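Local coordinates for protein mannan endo-1,4-beta-mannosidase (Bacillus subtilis, PDB 3CBW) that hydrolyses internal beta-1,4-mannosidic linkages of mannan, galactomannan and glucomannan, and so takes part in the degradation of glucomannan, at residues L170-H175 / F273-P278; G179-W184 / A228-K233; D249-D254 / D309-A314. The protein carries 3 engineered substitutions. One frame throughout, in Å; residues are numbered along the deposited sequence.

Interaction 1 of 3, residues L170-H175 / F273-P278; sequences LFRPLH and FTEVGP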
loop_
_atom_site.group_PDB
_atom_site.type_symbol
_atom_site.label_atom_id
_atom_site.label_comp_id
_atom_site.label_asym_id
_atom_site.label_seq_id
_atom_site.Cartn_x
_atom_site.Cartn_y
_atom_site.Cartn_z
ATOM N N LEU A 170 -2.290 -7.041 -1.326
ATOM C CA LEU A 170 -1.183 -6.097 -1.357
ATOM C C LEU A 170 -1.123 -5.469 0.034
ATOM O O LEU A 170 -1.992 -4.680 0.405
ATOM C CB LEU A 170 -1.451 -5.040 -2.421
ATOM C CG LEU A 170 -1.477 -5.530 -3.870
ATOM C CD1 LEU A 170 -2.060 -4.483 -4.818
ATOM C CD2 LEU A 170 -0.085 -5.956 -4.329
ATOM N N PHE A 171 -0.106 -5.845 0.807
ATOM C CA PHE A 171 -0.011 -5.448 2.222
ATOM C C PHE A 171 1.079 -4.403 2.345
ATOM O O PHE A 171 2.247 -4.668 2.028
ATOM C CB PHE A 171 0.290 -6.669 3.087
ATOM C CG PHE A 171 0.309 -6.386 4.559
ATOM C CD1 PHE A 171 -0.827 -5.917 5.202
ATOM C CD2 PHE A 171 1.450 -6.639 5.314
ATOM C CE1 PHE A 171 -0.827 -5.664 6.563
ATOM C CE2 PHE A 171 1.458 -6.407 6.689
ATOM C CZ PHE A 171 0.318 -5.913 7.320
ATOM N N ARG A 172 0.683 -3.204 2.756
ATOM C CA ARG A 172 1.571 -2.052 2.705
ATOM C C ARG A 172 1.676 -1.418 4.093
ATOM O O ARG A 172 1.035 -0.412 4.357
ATOM C CB ARG A 172 1.031 -1.057 1.668
ATOM C CG ARG A 172 1.906 0.171 1.440
ATOM C CD ARG A 172 1.339 1.019 0.312
ATOM N NE ARG A 172 0.046 1.631 0.618
ATOM C CZ ARG A 172 -0.138 2.879 1.026
ATOM N NH1 ARG A 172 0.887 3.699 1.199
ATOM N NH2 ARG A 172 -1.357 3.313 1.264
ATOM N N PRO A 173 2.505 -2.001 4.977
ATOM C CA PRO A 173 2.652 -1.502 6.343
ATOM C C PRO A 173 3.724 -0.415 6.445
ATOM O O PRO A 173 4.659 -0.376 5.636
ATOM C CB PRO A 173 3.131 -2.735 7.093
ATOM C CG PRO A 173 4.016 -3.441 6.087
ATOM C CD PRO A 173 3.331 -3.208 4.744
ATOM N N LEU A 174 3.604 0.452 7.451
ATOM C CA LEU A 174 4.699 1.358 7.829
ATOM C C LEU A 174 5.137 2.243 6.669
ATOM O O LEU A 174 6.330 2.432 6.413
ATOM C CB LEU A 174 5.886 0.570 8.381
ATOM C CG LEU A 174 5.624 -0.365 9.559
ATOM C CD1 LEU A 174 6.892 -1.135 9.857
ATOM C CD2 LEU A 174 5.151 0.389 10.790
ATOM N N HIS A 175 4.150 2.829 5.995
ATOM C CA HIS A 175 4.397 3.640 4.807
ATOM C C HIS A 175 4.889 5.045 5.160
ATOM O O HIS A 175 4.767 5.502 6.305
ATOM C CB HIS A 175 3.124 3.694 3.961
ATOM C CG HIS A 175 1.963 4.352 4.634
ATOM N ND1 HIS A 175 1.390 3.876 5.800
ATOM C CD2 HIS A 175 1.217 5.414 4.248
ATOM C CE1 HIS A 175 0.370 4.655 6.121
ATOM N NE2 HIS A 175 0.232 5.583 5.189
ATOM N N PHE A 273 2.967 3.366 -7.976
ATOM C CA PHE A 273 2.556 4.573 -7.260
ATOM C C PHE A 273 1.532 4.176 -6.210
ATOM O O PHE A 273 0.340 4.025 -6.487
ATOM C CB PHE A 273 2.019 5.638 -8.223
ATOM C CG PHE A 273 3.120 6.383 -8.923
ATOM C CD1 PHE A 273 3.924 7.263 -8.204
ATOM C CD2 PHE A 273 3.414 6.158 -10.252
ATOM C CE1 PHE A 273 4.980 7.927 -8.804
ATOM C CE2 PHE A 273 4.471 6.841 -10.868
ATOM C CZ PHE A 273 5.256 7.712 -10.131
ATOM N N THR A 274 2.046 3.911 -5.017
ATOM C CA THR A 274 1.302 3.230 -3.975
ATOM C C THR A 274 0.246 4.109 -3.307
ATOM O O THR A 274 -0.666 3.583 -2.677
ATOM C CB THR A 274 2.280 2.621 -2.968
ATOM O OG1 THR A 274 3.286 3.585 -2.648
ATOM C CG2 THR A 274 2.955 1.401 -3.570
ATOM N N GLU A 275 0.383 5.429 -3.442
ATOM C CA GLU A 275 -0.667 6.429 -3.165
ATOM C C GLU A 275 -0.460 7.554 -4.141
ATOM O O GLU A 275 0.680 7.909 -4.473
ATOM C CB GLU A 275 -0.568 7.043 -1.779
ATOM C CG GLU A 275 -0.967 6.136 -0.687
ATOM C CD GLU A 275 -1.222 6.838 0.656
ATOM O OE1 GLU A 275 -1.512 8.052 0.724
ATOM O OE2 GLU A 275 -1.130 6.154 1.668
ATOM N N VAL A 276 -1.546 8.129 -4.627
ATOM C CA VAL A 276 -1.450 9.314 -5.479
ATOM C C VAL A 276 -2.612 10.243 -5.189
ATOM O O VAL A 276 -3.718 9.806 -4.883
ATOM C CB VAL A 276 -1.378 8.970 -7.012
ATOM C CG1 VAL A 276 -2.532 8.158 -7.465
ATOM C CG2 VAL A 276 -1.314 10.231 -7.875
ATOM N N GLY A 277 -2.345 11.534 -5.281
ATOM C CA GLY A 277 -3.415 12.506 -5.343
ATOM C C GLY A 277 -2.875 13.907 -5.450
ATOM O O GLY A 277 -1.665 14.138 -5.360
ATOM N N PRO A 278 -3.783 14.869 -5.648
ATOM C CA PRO A 278 -3.404 16.269 -5.659
ATOM C C PRO A 278 -2.826 16.728 -4.328
ATOM O O PRO A 278 -3.318 16.349 -3.259
ATOM C CB PRO A 278 -4.723 16.997 -5.958
ATOM C CG PRO A 278 -5.794 16.023 -5.734
ATOM C CD PRO A 278 -5.215 14.662 -5.916
HETATM O O HOH W 1 -1.642 7.297 4.014
#
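Arg172 reaches across the mouth of the TIM barrel, from strand 169-172 to Glu275, the catalytic nucleophile by similarity, at the corner where the chain of 271-278 turns. The packed side lies along the arginine chain. With CG anti to the backbone N (chi1 -177°) and a bend at chi3, CD comes to rest against Thr274 CB at 3.8 Å, and the guanidinium passes over the Thr274 carbonyl oxygen. Its end grips a single carboxylate oxygen: NH2 donates to Glu275 OE2 at 2.9 Å, and NH1 to the same OE2, less straight, at 3.2 Å. Both meet OE2 on its anti side, somewhat out of the carboxylate plane, and the two flat groups stand 86° apart. Gln110 holds NE, Asp249 shares NH1, and Tyr251 is the partner of OE1. A leucine in place of Arg172 would probably cost OE2 both of its arginine donors, leaving the carboxylate held mainly by Tyr251 and a water. The His175 side is looser: ring atom CD2 stays 3.6 Å from Glu275 OE2. A water bridges them, consistent with His175's inferred role in positioning the nucleophile; it donates to Glu275 OE2 at 2.7 Å and is hydrogen-bonded to His175 NE2 at 2.8 Å.

Interaction 2 of 3, residues G179-W184 / A228-K233; sequences GEWFWW and ANRDFK
Gly179 lies beside the aliphatic part of Arg230, with its CA 4.0 Å from Arg230 CG. The same CA sits over one face of the Trp181 indole. Glu180 follows and carries the polar part of the contact. Its chain starts between the backbone N and the carbonyl carbon (chi1 70°) and is bent at chi2, which curls the carboxylate round to meet the guanidinium side-on. Arg230 NE donates to Glu180 OE1 at 2.8 Å and Arg230 NH2 to Glu180 OE2 at 2.9 Å. Both bonds are nearly straight and use syn lone pairs, and the two groups are close to coplanar, 19° apart. The remaining nitrogen, NH1, turns back to Asn229 O at 2.9 Å, so three bonds fix the guanidinium's rotation. Trp181 brings its benzo edge over the guanidinium face with CZ3 3.7 Å from Arg230 NH2. The indole stands on edge, its plane 85° from the guanidinium, with NH2 near the indole plane. At its other end, NE1 bonds to Glu176, the proton donor by similarity, and Trp181 is an inferred substrate-binding residue. The arrangement is consistent with the loops that line the substrate cleft at the C-terminal ends of the barrel strands in family 26 mannanases.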
loop_
_atom_site.group_PDB
_atom_site.type_symbol
_atom_site.label_atom_id
_atom_site.label_comp_id
_atom_site.label_asym_id
_atom_site.label_seq_id
_atom_site.Cartn_x
_atom_site.Cartn_y
_atom_site.Cartn_z
ATOM N N GLY A 179 8.991 10.294 5.849
ATOM C CA GLY A 179 8.294 11.482 6.323
ATOM C C GLY A 179 8.425 11.601 7.830
ATOM O O GLY A 179 8.876 10.675 8.515
ATOM N N GLU A 180 7.982 12.738 8.347
ATOM C CA GLU A 180 8.184 13.076 9.746
ATOM C C GLU A 180 6.869 13.153 10.507
ATOM O O GLU A 180 6.833 13.640 11.634
ATOM C CB GLU A 180 9.015 14.372 9.873
ATOM C CG GLU A 180 8.308 15.668 9.443
ATOM C CD GLU A 180 8.299 15.935 7.936
ATOM O OE1 GLU A 180 8.853 15.151 7.136
ATOM O OE2 GLU A 180 7.717 16.963 7.544
ATOM N N TRP A 181 5.791 12.655 9.906
ATOM C CA TRP A 181 4.460 12.739 10.509
ATOM C C TRP A 181 4.064 11.482 11.309
ATOM O O TRP A 181 3.628 11.606 12.456
ATOM C CB TRP A 181 3.407 13.152 9.470
ATOM C CG TRP A 181 3.524 12.478 8.137
ATOM C CD1 TRP A 181 2.878 11.338 7.739
ATOM C CD2 TRP A 181 4.314 12.905 7.021
ATOM N NE1 TRP A 181 3.220 11.024 6.448
ATOM C CE2 TRP A 181 4.095 11.970 5.982
ATOM C CE3 TRP A 181 5.171 13.992 6.789
ATOM C CZ2 TRP A 181 4.709 12.077 4.740
ATOM C CZ3 TRP A 181 5.784 14.099 5.548
ATOM C CH2 TRP A 181 5.554 13.140 4.537
ATOM N N PHE A 182 4.245 10.287 10.754
ATOM C CA PHE A 182 3.876 9.058 11.478
ATOM C C PHE A 182 4.915 8.690 12.530
ATOM O O PHE A 182 6.108 8.928 12.356
ATOM C CB PHE A 182 3.705 7.890 10.514
ATOM C CG PHE A 182 2.600 8.075 9.501
ATOM C CD1 PHE A 182 1.316 8.446 9.900
ATOM C CD2 PHE A 182 2.834 7.818 8.158
ATOM C CE1 PHE A 182 0.285 8.593 8.960
ATOM C CE2 PHE A 182 1.818 7.954 7.216
ATOM C CZ PHE A 182 0.549 8.334 7.621
ATOM N N TRP A 183 4.457 8.060 13.608
ATOM C CA TRP A 183 5.357 7.742 14.716
ATOM C C TRP A 183 6.522 6.828 14.313
ATOM O O TRP A 183 7.588 6.871 14.931
ATOM C CB TRP A 183 4.587 7.150 15.897
ATOM C CG TRP A 183 3.903 5.827 15.635
ATOM C CD1 TRP A 183 2.594 5.640 15.287
ATOM C CD2 TRP A 183 4.483 4.512 15.725
ATOM N NE1 TRP A 183 2.318 4.295 15.154
ATOM C CE2 TRP A 183 3.456 3.582 15.418
ATOM C CE3 TRP A 183 5.762 4.026 16.030
ATOM C CZ2 TRP A 183 3.678 2.204 15.383
ATOM C CZ3 TRP A 183 5.978 2.639 16.005
ATOM C CH2 TRP A 183 4.936 1.757 15.692
ATOM N N TRP A 184 6.323 5.998 13.289
ATOM C CA TRP A 184 7.344 5.033 12.883
ATOM C C TRP A 184 8.419 5.613 11.956
ATOM O O TRP A 184 9.379 4.922 11.607
ATOM C CB TRP A 184 6.688 3.815 12.231
ATOM C CG TRP A 184 5.849 4.140 11.015
ATOM C CD1 TRP A 184 6.293 4.330 9.725
ATOM C CD2 TRP A 184 4.422 4.259 10.975
ATOM N NE1 TRP A 184 5.223 4.582 8.901
ATOM C CE2 TRP A 184 4.064 4.539 9.637
ATOM C CE3 TRP A 184 3.411 4.183 11.950
ATOM C CZ2 TRP A 184 2.736 4.717 9.239
ATOM C CZ3 TRP A 184 2.097 4.383 11.561
ATOM C CH2 TRP A 184 1.772 4.647 10.210
ATOM N N ALA A 228 7.295 10.388 -1.758
ATOM C CA ALA A 228 8.031 11.013 -2.862
ATOM C C ALA A 228 8.610 12.377 -2.523
ATOM O O ALA A 228 9.548 12.828 -3.174
ATOM C CB ALA A 228 7.139 11.138 -4.079
ATOM N N ASN A 229 8.041 13.044 -1.525
ATOM C CA ASN A 229 8.401 14.420 -1.230
ATOM C C ASN A 229 9.371 14.573 -0.070
ATOM O O ASN A 229 9.505 15.663 0.476
ATOM C CB ASN A 229 7.132 15.263 -1.004
ATOM C CG ASN A 229 6.240 15.337 -2.240
ATOM O OD1 ASN A 229 6.696 15.136 -3.367
ATOM N ND2 ASN A 229 4.959 15.622 -2.028
ATOM N N ARG A 230 10.063 13.494 0.274
ATOM C CA ARG A 230 11.113 13.532 1.287
ATOM C C ARG A 230 12.314 12.729 0.813
ATOM O O ARG A 230 12.191 11.870 -0.062
ATOM C CB ARG A 230 10.594 12.980 2.618
ATOM C CG ARG A 230 9.480 13.808 3.259
ATOM C CD ARG A 230 9.989 15.164 3.726
ATOM N NE ARG A 230 8.985 15.914 4.482
ATOM C CZ ARG A 230 8.071 16.716 3.941
ATOM N NH1 ARG A 230 8.003 16.890 2.621
ATOM N NH2 ARG A 230 7.224 17.361 4.731
ATOM N N ASP A 231 13.474 13.015 1.395
ATOM C CA ASP A 231 14.708 12.326 1.046
ATOM C C ASP A 231 14.722 10.891 1.570
ATOM O O ASP A 231 13.779 10.448 2.236
ATOM C CB ASP A 231 15.912 13.089 1.627
ATOM C CG ASP A 231 16.046 14.502 1.083
ATOM O OD1 ASP A 231 15.556 14.786 -0.030
ATOM O OD2 ASP A 231 16.676 15.326 1.785
ATOM N N PHE A 232 15.793 10.168 1.250
ATOM C CA PHE A 232 16.109 8.874 1.851
ATOM C C PHE A 232 15.175 7.764 1.414
ATOM O O PHE A 232 14.832 6.894 2.212
ATOM C CB PHE A 232 16.154 8.953 3.390
ATOM C CG PHE A 232 16.823 10.193 3.918
ATOM C CD1 PHE A 232 18.129 10.509 3.562
ATOM C CD2 PHE A 232 16.129 11.053 4.758
ATOM C CE1 PHE A 232 18.733 11.675 4.041
ATOM C CE2 PHE A 232 16.720 12.208 5.241
ATOM C CZ PHE A 232 18.019 12.524 4.881
ATOM N N LYS A 233 14.783 7.769 0.147
ATOM C CA LYS A 233 13.806 6.792 -0.321
ATOM C C LYS A 233 14.282 5.364 -0.194
ATOM O O LYS A 233 13.467 4.481 0.029
ATOM C CB LYS A 233 13.434 7.025 -1.780
ATOM C CG LYS A 233 12.293 7.963 -2.025
ATOM C CD LYS A 233 12.818 9.290 -2.430
ATOM C CE LYS A 233 11.721 10.253 -2.816
ATOM N NZ LYS A 233 12.285 11.612 -2.832
#

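Interaction 3 of 3, residues D249-D254 / D309-A314; sequences DAYFQD and DEWSAA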
loop_
_atom_site.group_PDB
_atom_site.type_symbol
_atom_site.label_atom_id
_atom_site.label_comp_id
_atom_site.label_asym_id
_atom_site.label_seq_id
_atom_site.Cartn_x
_atom_site.Cartn_y
_atom_site.Cartn_z
ATOM N N ASP A 249 4.478 6.940 -2.410
ATOM C CA ASP A 249 3.311 7.736 -2.064
ATOM C C ASP A 249 3.590 9.164 -2.544
ATOM O O ASP A 249 4.510 9.818 -2.056
ATOM C CB ASP A 249 3.077 7.723 -0.559
ATOM C CG ASP A 249 2.514 6.393 -0.048
ATOM O OD1 ASP A 249 2.562 5.378 -0.771
ATOM O OD2 ASP A 249 1.997 6.380 1.094
ATOM N N ALA A 250 2.807 9.625 -3.515
ATOM C CA ALA A 250 3.103 10.854 -4.262
ATOM C C ALA A 250 1.888 11.769 -4.286
ATOM O O ALA A 250 0.881 11.452 -4.919
ATOM C CB ALA A 250 3.544 10.517 -5.699
ATOM N N TYR A 251 1.991 12.879 -3.569
ATOM C CA TYR A 251 0.976 13.926 -3.623
ATOM C C TYR A 251 1.646 15.143 -4.219
ATOM O O TYR A 251 2.654 15.606 -3.718
ATOM C CB TYR A 251 0.388 14.211 -2.238
ATOM C CG TYR A 251 -0.468 13.063 -1.762
ATOM C CD1 TYR A 251 -1.845 13.043 -1.997
ATOM C CD2 TYR A 251 0.112 11.955 -1.136
ATOM C CE1 TYR A 251 -2.631 11.960 -1.592
ATOM C CE2 TYR A 251 -0.668 10.864 -0.726
ATOM C CZ TYR A 251 -2.033 10.879 -0.959
ATOM O OH TYR A 251 -2.821 9.824 -0.574
ATOM N N PHE A 252 1.103 15.640 -5.321
ATOM C CA PHE A 252 1.854 16.561 -6.155
ATOM C C PHE A 252 0.911 17.401 -6.990
ATOM O O PHE A 252 -0.275 17.073 -7.164
ATOM C CB PHE A 252 2.776 15.766 -7.087
ATOM C CG PHE A 252 2.049 14.733 -7.895
ATOM C CD1 PHE A 252 1.436 15.067 -9.103
ATOM C CD2 PHE A 252 1.946 13.431 -7.431
ATOM C CE1 PHE A 252 0.744 14.111 -9.839
ATOM C CE2 PHE A 252 1.261 12.477 -8.157
ATOM C CZ PHE A 252 0.665 12.813 -9.364
ATOM N N GLN A 253 1.464 18.477 -7.529
ATOM C CA GLN A 253 0.794 19.189 -8.605
ATOM C C GLN A 253 1.393 18.844 -9.968
ATOM O O GLN A 253 0.674 18.805 -10.973
ATOM C CB GLN A 253 0.816 20.694 -8.352
ATOM C CG GLN A 253 0.107 21.543 -9.425
ATOM C CD GLN A 253 -1.277 21.031 -9.827
ATOM O OE1 GLN A 253 -1.582 20.918 -11.019
ATOM N NE2 GLN A 253 -2.115 20.721 -8.841
ATOM N N ASP A 254 2.696 18.596 -9.989
ATOM C CA ASP A 254 3.444 18.317 -11.208
ATOM C C ASP A 254 3.725 16.822 -11.283
ATOM O O ASP A 254 4.600 16.306 -10.576
ATOM C CB ASP A 254 4.756 19.103 -11.176
ATOM C CG ASP A 254 5.611 18.908 -12.415
ATOM O OD1 ASP A 254 5.259 18.108 -13.303
ATOM O OD2 ASP A 254 6.659 19.582 -12.484
ATOM N N ASP A 309 -12.118 10.731 -1.323
ATOM C CA ASP A 309 -12.548 12.095 -0.998
ATOM C C ASP A 309 -12.072 13.103 -2.052
ATOM O O ASP A 309 -12.238 12.846 -3.241
ATOM C CB ASP A 309 -12.125 12.461 0.431
ATOM C CG ASP A 309 -12.723 11.521 1.478
ATOM O OD1 ASP A 309 -13.736 10.842 1.190
ATOM O OD2 ASP A 309 -12.179 11.469 2.597
ATOM N N GLU A 310 -11.485 14.227 -1.639
ATOM C CA GLU A 310 -11.104 15.278 -2.598
ATOM C C GLU A 310 -9.949 14.891 -3.536
ATOM O O GLU A 310 -9.720 15.556 -4.554
ATOM C CB GLU A 310 -10.816 16.611 -1.887
ATOM C CG GLU A 310 -9.654 16.578 -0.907
ATOM C CD GLU A 310 -10.086 16.306 0.531
ATOM O OE1 GLU A 310 -9.422 16.842 1.446
ATOM O OE2 GLU A 310 -11.087 15.580 0.751
ATOM N N TRP A 311 -9.232 13.820 -3.186
ATOM C CA TRP A 311 -8.142 13.290 -4.005
ATOM C C TRP A 311 -8.634 12.325 -5.084
ATOM O O TRP A 311 -7.862 11.907 -5.951
ATOM C CB TRP A 311 -7.110 12.560 -3.130
ATOM C CG TRP A 311 -6.433 13.424 -2.108
ATOM C CD1 TRP A 311 -5.362 14.246 -2.304
ATOM C CD2 TRP A 311 -6.778 13.538 -0.725
ATOM N NE1 TRP A 311 -5.021 14.876 -1.128
ATOM C CE2 TRP A 311 -5.880 14.459 -0.143
ATOM C CE3 TRP A 311 -7.770 12.957 0.080
ATOM C CZ2 TRP A 311 -5.939 14.810 1.214
ATOM C CZ3 TRP A 311 -7.831 13.313 1.428
ATOM C CH2 TRP A 311 -6.919 14.227 1.978
ATOM N N SER A 312 -9.914 11.953 -5.017
ATOM C CA SER A 312 -10.468 10.890 -5.853
ATOM C C SER A 312 -10.371 11.173 -7.336
ATOM O O SER A 312 -10.601 12.299 -7.781
ATOM C CB SER A 312 -11.937 10.649 -5.497
ATOM O OG SER A 312 -12.566 9.779 -6.430
ATOM N N ALA A 313 -10.080 10.135 -8.114
ATOM C CA ALA A 313 -10.148 10.253 -9.565
ATOM C C ALA A 313 -11.534 10.729 -9.999
ATOM O O ALA A 313 -11.652 11.506 -10.936
ATOM C CB ALA A 313 -9.825 8.926 -10.220
ATOM N N ALA A 314 -12.580 10.278 -9.301
ATOM C CA ALA A 314 -13.950 10.575 -9.723
ATOM C C ALA A 314 -14.286 12.065 -9.751
ATOM O O ALA A 314 -15.105 12.497 -10.569
ATOM C CB ALA A 314 -14.960 9.821 -8.864
#
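Tyr251 and Trp311 make the whole of this contact through their rings, which form an offset edge-to-face pair. The edge of the tyrosine, through CD1 and CE1, comes up to the face of the pyrrole part of the indole. Tyr251 CE1 lies 3.6 Å from Trp311 CD1, and Tyr251 CD1 is 3.8 Å from Trp311 NE1. The five-membered ring centre is 5.1 Å from that of the tyrosine, and the planes stand at 77°. The two side chains cross at about a right angle. On the opposite face of the indole rests the Glu310 CG methylene.

In the TIM barrel, Tyr251 belongs to strand 245-252, whereas Trp311 sits in a short 3-10 segment of the loop after strand 301-306, at the rim of the inferred substrate-binding cleft.

Polar bonds act on the two partners separately. Tyr251 OH is tied to OE1 of Glu275, which anchors the far end of a ring inferred to bind substrate. On the other segment, Trp311 O accepts from Tyr287 OH, while Ser312 OG, also hydrogen-bonded to Glu58, takes a 2.9 Å bond from the backbone N of Ala314, an ST turn.

Overall arrangement
From the N terminus, residues 170-175 come first and open interaction 1, which closes only at 273-278. Within that span, interaction 2 opens at 179-184 and closes at 228-233, so it is wholly contained. Interaction 3 opens at 249-254, before interaction 1 has closed, and ends at 309-314; these two therefore cross, while interactions 2 and 3 follow in series. Interaction 1 joins non-adjacent strands across the barrel, interaction 2 links two loops on the same rim, and interaction 3 ties strand 245-252 to the loop after strand 301-306. Trp184 NE1 to His175 O joins interactions 1 and 2, and Asp249 to Thr274 joins 1 and 3. The bond from Asn229 ND2 to Tyr251 O connects 2 and 3.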